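Local atomic coordinates of PAN2-PAN3 deadenylation complex catalytic subunit pan2 (Neurospora crassa, PDB entry 4CZX), a protein that probably shortens the poly(A) tails of mRNAs as catalytic subunit of the PAN2-PAN3 deadenylase, of which this chain is the N-terminal WD40 domain. Residues E126-G131 with I180-K185; H22-A27 with A64-P69. One frame throughout, in Å; residues are numbered along the deposited sequence. Where two conformers were deposited one is given.

Contact 1 of 2, residues E126-G131 with I180-K185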
loop_
_atom_site.group_PDB
_atom_site.type_symbol
_atom_site.label_atom_id
_atom_site.label_comp_id
_atom_site.label_asym_id
_atom_site.label_seq_id
_atom_site.Cartn_x
_atom_site.Cartn_y
_atom_site.Cartn_z
ATOM N N GLU A 126 -7.841 -36.664 14.985
ATOM C CA GLU A 126 -6.657 -36.266 15.743
ATOM C C GLU A 126 -5.360 -36.426 14.949
ATOM O O GLU A 126 -5.188 -37.387 14.198
ATOM C CB GLU A 126 -6.579 -37.085 17.038
ATOM C CG GLU A 126 -5.464 -36.704 17.994
ATOM C CD GLU A 126 -5.411 -37.605 19.230
ATOM O OE1 GLU A 126 -4.744 -38.662 19.178
ATOM O OE2 GLU A 126 -6.026 -37.245 20.260
ATOM N N ILE A 127 -4.447 -35.475 15.112
ATOM C CA ILE A 127 -3.137 -35.604 14.496
ATOM C C ILE A 127 -2.003 -35.463 15.502
ATOM O O ILE A 127 -2.153 -34.847 16.559
ATOM C CB ILE A 127 -2.916 -34.569 13.374
ATOM C CG1 ILE A 127 -3.119 -33.143 13.897
ATOM C CG2 ILE A 127 -3.805 -34.871 12.187
ATOM C CD1 ILE A 127 -2.843 -32.072 12.850
ATOM N N LEU A 128 -0.869 -36.058 15.153
ATOM C CA LEU A 128 0.374 -35.890 15.892
ATOM C C LEU A 128 1.294 -35.013 15.061
ATOM O O LEU A 128 1.426 -35.238 13.860
ATOM C CB LEU A 128 1.021 -37.247 16.165
ATOM C CG LEU A 128 2.424 -37.237 16.782
ATOM C CD1 LEU A 128 2.395 -36.771 18.235
ATOM C CD2 LEU A 128 3.056 -38.636 16.675
ATOM N N VAL A 129 1.924 -34.009 15.667
ATOM C CA VAL A 129 2.848 -33.185 14.900
ATOM C C VAL A 129 4.184 -33.158 15.630
ATOM O O VAL A 129 4.239 -33.170 16.862
ATOM C CB VAL A 129 2.319 -31.734 14.651
ATOM C CG1 VAL A 129 0.886 -31.758 14.065
ATOM C CG2 VAL A 129 2.393 -30.880 15.904
ATOM N N ALA A 130 5.257 -33.165 14.854
ATOM C CA ALA A 130 6.612 -33.247 15.395
ATOM C C ALA A 130 7.591 -32.643 14.405
ATOM O O ALA A 130 7.214 -32.253 13.297
ATOM C CB ALA A 130 6.986 -34.701 15.700
ATOM N N GLY A 131 8.857 -32.558 14.797
ATOM C CA GLY A 131 9.857 -32.074 13.876
ATOM C C GLY A 131 11.247 -32.121 14.465
ATOM O O GLY A 131 11.564 -32.975 15.297
ATOM N N ILE A 180 -1.809 -45.265 20.110
ATOM C CA ILE A 180 -2.627 -44.865 21.248
ATOM C C ILE A 180 -1.793 -44.119 22.290
ATOM O O ILE A 180 -2.211 -43.080 22.794
ATOM C CB ILE A 180 -3.304 -46.096 21.915
ATOM C CG1 ILE A 180 -4.149 -46.878 20.897
ATOM C CG2 ILE A 180 -4.178 -45.667 23.088
ATOM C CD1 ILE A 180 -4.645 -48.258 21.407
ATOM N N THR A 181 -0.608 -44.651 22.602
ATOM C CA THR A 181 0.224 -44.105 23.680
ATOM C C THR A 181 1.442 -43.314 23.186
ATOM O O THR A 181 2.069 -42.591 23.962
ATOM C CB THR A 181 0.733 -45.218 24.611
ATOM O OG1 THR A 181 1.682 -46.040 23.912
ATOM C CG2 THR A 181 -0.427 -46.089 25.105
ATOM N N PHE A 182 1.762 -43.467 21.903
ATOM C CA PHE A 182 2.931 -42.840 21.270
ATOM C C PHE A 182 4.269 -43.369 21.800
ATOM O O PHE A 182 5.321 -42.814 21.491
ATOM C CB PHE A 182 2.863 -41.309 21.408
ATOM C CG PHE A 182 1.564 -40.729 20.928
ATOM C CD1 PHE A 182 1.231 -40.768 19.585
ATOM C CD2 PHE A 182 0.651 -40.188 21.823
ATOM C CE1 PHE A 182 0.017 -40.261 19.133
ATOM C CE2 PHE A 182 -0.560 -39.677 21.379
ATOM C CZ PHE A 182 -0.881 -39.716 20.030
ATOM N N THR A 183 4.246 -44.456 22.562
ATOM C CA THR A 183 5.500 -45.061 23.010
ATOM C C THR A 183 6.157 -45.841 21.874
ATOM O O THR A 183 5.479 -46.427 21.032
ATOM C CB THR A 183 5.307 -46.006 24.208
ATOM O OG1 THR A 183 4.684 -47.216 23.767
ATOM C CG2 THR A 183 4.465 -45.353 25.295
ATOM N N ILE A 184 7.485 -45.846 21.856
ATOM C CA ILE A 184 8.233 -46.601 20.851
ATOM C C ILE A 184 8.129 -48.107 21.075
ATOM O O ILE A 184 8.544 -48.615 22.114
ATOM C CB ILE A 184 9.721 -46.204 20.852
ATOM C CG1 ILE A 184 9.863 -44.696 20.653
ATOM C CG2 ILE A 184 10.488 -46.990 19.781
ATOM C CD1 ILE A 184 11.280 -44.177 20.890
ATOM N N LYS A 185 7.583 -48.817 20.093
ATOM C CA LYS A 185 7.480 -50.272 20.164
ATOM C C LYS A 185 8.738 -50.946 19.614
ATOM O O LYS A 185 9.116 -52.035 20.048
ATOM C CB LYS A 185 6.251 -50.760 19.392
ATOM C CG LYS A 185 4.932 -50.180 19.892
ATOM C CD LYS A 185 3.745 -51.037 19.462
ATOM C CE LYS A 185 2.821 -51.324 20.642
ATOM N NZ LYS A 185 1.466 -51.747 20.195
#
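F182 turns its ring onto L128 and E126, joining two successive blades of the WD40 beta-propeller. Both partners sit on strand 126-131, the second strand of its four-stranded sheet; F182 belongs to the turn that leads from strand 173-177 into the outermost strand 184-189 of the next blade. The backbones stay well apart, with the CA atoms of L128 and F182 9.2 Å from each other, and the side chains of both segments fill the distance between them. Only side chains meet, and the two segments bury a modest 122 Å² between them.

The apolar part is carried by the two methyls of L128. CD1 lies over one face of the F182 ring, 4.2 Å above its plane and displaced toward the rim, while CD2 comes obliquely to within 4.0 Å of CD1 of F182. The leucine and the phenylalanine run past one another in opposite directions. F182 has a left-handed backbone conformation, and its CG stands anti to the carbonyl carbon (chi1 -52°), which swings the ring toward the strand. L159, on the inner strand of the blade that carries F182, also packs on L128, and T120 touches both L128 and the ring.

The second approach is polar against aromatic. The extended side chain of E126 crosses F182 obliquely, its carboxylate plane turned 42° from the ring, and it presents OE1 near the ring plane, at the edge. That approach would probably be mildly favourable, since the rim of an aromatic ring is its positive side. The carboxylate has firmer partners: the hydroxyl of T120 is hydrogen-bonded to OE1, and K122 forms a salt bridge with OE2. Against the ring, OE1 of E126 comes closest to CZ of F182, at 4.1 Å.

Contact 2 of 2, residues H22-A27 with A64-P69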
loop_
_atom_site.group_PDB
_atom_site.type_symbol
_atom_site.label_atom_id
_atom_site.label_comp_id
_atom_site.label_asym_id
_atom_site.label_seq_id
_atom_site.Cartn_x
_atom_site.Cartn_y
_atom_site.Cartn_z
ATOM N N HIS A 22 4.896 -15.835 -9.927
ATOM C CA HIS A 22 4.420 -16.114 -8.574
ATOM C C HIS A 22 5.319 -15.405 -7.561
ATOM O O HIS A 22 6.533 -15.383 -7.725
ATOM C CB HIS A 22 4.412 -17.634 -8.313
ATOM C CG HIS A 22 3.684 -18.034 -7.067
ATOM N ND1 HIS A 22 4.233 -17.899 -5.810
ATOM C CD2 HIS A 22 2.451 -18.572 -6.884
ATOM C CE1 HIS A 22 3.372 -18.333 -4.907
ATOM N NE2 HIS A 22 2.282 -18.748 -5.532
ATOM N N PRO A 23 4.732 -14.841 -6.497
ATOM C CA PRO A 23 5.547 -14.115 -5.516
ATOM C C PRO A 23 6.618 -14.960 -4.821
ATOM O O PRO A 23 7.558 -14.383 -4.266
ATOM C CB PRO A 23 4.516 -13.619 -4.496
ATOM C CG PRO A 23 3.287 -14.457 -4.729
ATOM C CD PRO A 23 3.291 -14.774 -6.187
ATOM N N ASP A 24 6.486 -16.284 -4.846
ATOM C CA ASP A 24 7.454 -17.148 -4.178
ATOM C C ASP A 24 8.466 -17.776 -5.131
ATOM O O ASP A 24 9.304 -18.572 -4.704
ATOM C CB ASP A 24 6.738 -18.260 -3.404
ATOM C CG ASP A 24 5.847 -17.719 -2.296
ATOM O OD1 ASP A 24 5.888 -16.497 -2.032
ATOM O OD2 ASP A 24 5.123 -18.523 -1.677
ATOM N N TYR A 25 8.403 -17.425 -6.410
ATOM C CA TYR A 25 9.310 -18.019 -7.405
ATOM C C TYR A 25 10.796 -17.969 -7.012
ATOM O O TYR A 25 11.538 -18.957 -7.140
ATOM C CB TYR A 25 9.107 -17.313 -8.744
ATOM C CG TYR A 25 9.965 -17.831 -9.866
ATOM C CD1 TYR A 25 9.729 -19.079 -10.422
ATOM C CD2 TYR A 25 11.007 -17.057 -10.389
ATOM C CE1 TYR A 25 10.499 -19.557 -11.455
ATOM C CE2 TYR A 25 11.788 -17.532 -11.427
ATOM C CZ TYR A 25 11.526 -18.786 -11.955
ATOM O OH TYR A 25 12.281 -19.279 -12.988
ATOM N N HIS A 26 11.233 -16.819 -6.513
ATOM C CA HIS A 26 12.616 -16.544 -6.109
ATOM C C HIS A 26 13.117 -17.488 -5.027
ATOM O O HIS A 26 14.320 -17.669 -4.829
ATOM C CB HIS A 26 12.726 -15.109 -5.582
ATOM C CG HIS A 26 12.071 -14.914 -4.248
ATOM N ND1 HIS A 26 10.713 -14.712 -4.104
ATOM C CD2 HIS A 26 12.583 -14.926 -2.993
ATOM C CE1 HIS A 26 10.420 -14.595 -2.821
ATOM N NE2 HIS A 26 11.537 -14.715 -2.126
ATOM N N ALA A 27 12.175 -18.036 -4.267
ATOM C CA ALA A 27 12.518 -18.833 -3.096
ATOM C C ALA A 27 12.767 -20.313 -3.428
ATOM O O ALA A 27 13.261 -21.058 -2.585
ATOM C CB ALA A 27 11.425 -18.703 -2.033
ATOM N N ALA A 64 -5.758 -21.319 -4.493
ATOM C CA ALA A 64 -4.392 -21.066 -4.052
ATOM C C ALA A 64 -4.402 -20.002 -2.974
ATOM O O ALA A 64 -5.106 -18.990 -3.096
ATOM C CB ALA A 64 -3.505 -20.654 -5.228
ATOM N N PHE A 65 -3.639 -20.240 -1.910
ATOM C CA PHE A 65 -3.594 -19.315 -0.781
ATOM C C PHE A 65 -2.400 -19.618 0.108
ATOM O O PHE A 65 -1.935 -20.752 0.170
ATOM C CB PHE A 65 -4.901 -19.375 0.032
ATOM C CG PHE A 65 -5.406 -20.776 0.278
ATOM C CD1 PHE A 65 -5.014 -21.488 1.405
ATOM C CD2 PHE A 65 -6.277 -21.375 -0.613
ATOM C CE1 PHE A 65 -5.489 -22.801 1.633
ATOM C CE2 PHE A 65 -6.735 -22.690 -0.404
ATOM C CZ PHE A 65 -6.349 -23.393 0.723
ATOM N N ARG A 66 -1.902 -18.594 0.787
ATOM C CA ARG A 66 -0.763 -18.768 1.670
ATOM C C ARG A 66 -1.249 -19.274 3.019
ATOM O O ARG A 66 -2.232 -18.777 3.554
ATOM C CB ARG A 66 0.019 -17.460 1.825
ATOM C CG ARG A 66 1.401 -17.704 2.433
ATOM C CD ARG A 66 2.191 -16.373 2.635
ATOM N NE ARG A 66 2.478 -15.668 1.386
ATOM C CZ ARG A 66 3.390 -16.056 0.499
ATOM N NH1 ARG A 66 4.084 -17.162 0.713
ATOM N NH2 ARG A 66 3.603 -15.348 -0.608
ATOM N N ILE A 67 -0.574 -20.274 3.575
ATOM C CA ILE A 67 -1.092 -20.922 4.779
ATOM C C ILE A 67 -0.332 -20.543 6.069
ATOM O O ILE A 67 -0.713 -20.968 7.160
ATOM C CB ILE A 67 -1.135 -22.483 4.590
ATOM C CG1 ILE A 67 0.228 -23.081 4.210
ATOM C CG2 ILE A 67 -2.135 -22.826 3.490
ATOM C CD1 ILE A 67 1.188 -23.309 5.374
ATOM N N HIS A 68 0.727 -19.744 5.954
ATOM C CA HIS A 68 1.388 -19.193 7.142
ATOM C C HIS A 68 2.182 -17.944 6.729
ATOM O O HIS A 68 2.331 -17.703 5.535
ATOM C CB HIS A 68 2.280 -20.248 7.839
ATOM C CG HIS A 68 3.427 -20.751 7.013
ATOM N ND1 HIS A 68 4.107 -21.909 7.336
ATOM C CD2 HIS A 68 4.030 -20.256 5.907
ATOM C CE1 HIS A 68 5.063 -22.116 6.451
ATOM N NE2 HIS A 68 5.049 -21.121 5.580
ATOM N N PRO A 69 2.666 -17.144 7.699
ATOM C CA PRO A 69 3.492 -15.982 7.315
ATOM C C PRO A 69 4.674 -16.416 6.456
ATOM O O PRO A 69 5.278 -17.450 6.753
ATOM C CB PRO A 69 3.964 -15.422 8.656
ATOM C CG PRO A 69 2.949 -15.888 9.643
ATOM C CD PRO A 69 2.476 -17.224 9.159
#
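The carboxylate of D24 meets the guanidinium edge of R66 end-on, the two flat groups twisted 42° apart. P23 CG approaches the guanidinium obliquely, 4.2 Å from R66 NH2. The imidazole of H22 is packed on one face by CD of P23, 3.2 Å above its plane toward the rim, and at its edge takes the backbone N-H of D24.

The salt bridge is double. R66 NH2 gives a fairly straight hydrogen bond (161°) to D24 OD1 at 2.9 Å, in the guanidinium plane. R66 NH1 reaches D24 OD2, also at 2.9 Å, on the syn lone pair, but more bent and tilted from the guanidinium plane. The arginine leaves its strand extended and then bends at chi3 (-63°), which brings the guanidinium round to the acid.

D24 lies in a type I turn from H22 to Y25, closed by Y25 N to H22 O at 3.1 Å; in addition D24 N donates to H22 ND1 at 2.9 Å, so that nitrogen acts as acceptor. The buried carboxylate has further partners, a salt bridge from K48 to OD1 and a hydrogen bond from T46 to OD2. An asparagine here would probably leave R66 and K48 without their negative mate and break one prong of the grip, since its amide nitrogen cannot accept from the arginine.

F50, on strand 50-55, touches the side chains of both D24 and R66 and meets the H22 ring edge-to-face. The turn sits in the connection between strands 10-16 and 32-35, clipped to strand 60-66, the outermost of its four-stranded sheet; on that strand A64 makes backbone hydrogen bonds to a chain of another protein.

Contacts 1 and 2 lie in different parts of the same propeller, their centres 30 Å apart and their nearest atoms about 12 Å from each other, so neither touches the other. They follow in series along the chain. Contact 1 joins two successive blades by apolar packing, whereas contact 2 ties the connection leaving strand 10-16, which completes a sheet with C-terminal strands, to the outer strand of the next blade through charge. Their centres are 18 and 20 Å from that of the chain. The nuclease metals bind in the exonuclease domain, which this WD40 construct lacks, so neither contact is part of that metal site; contact 2 adjoins another protein's chain.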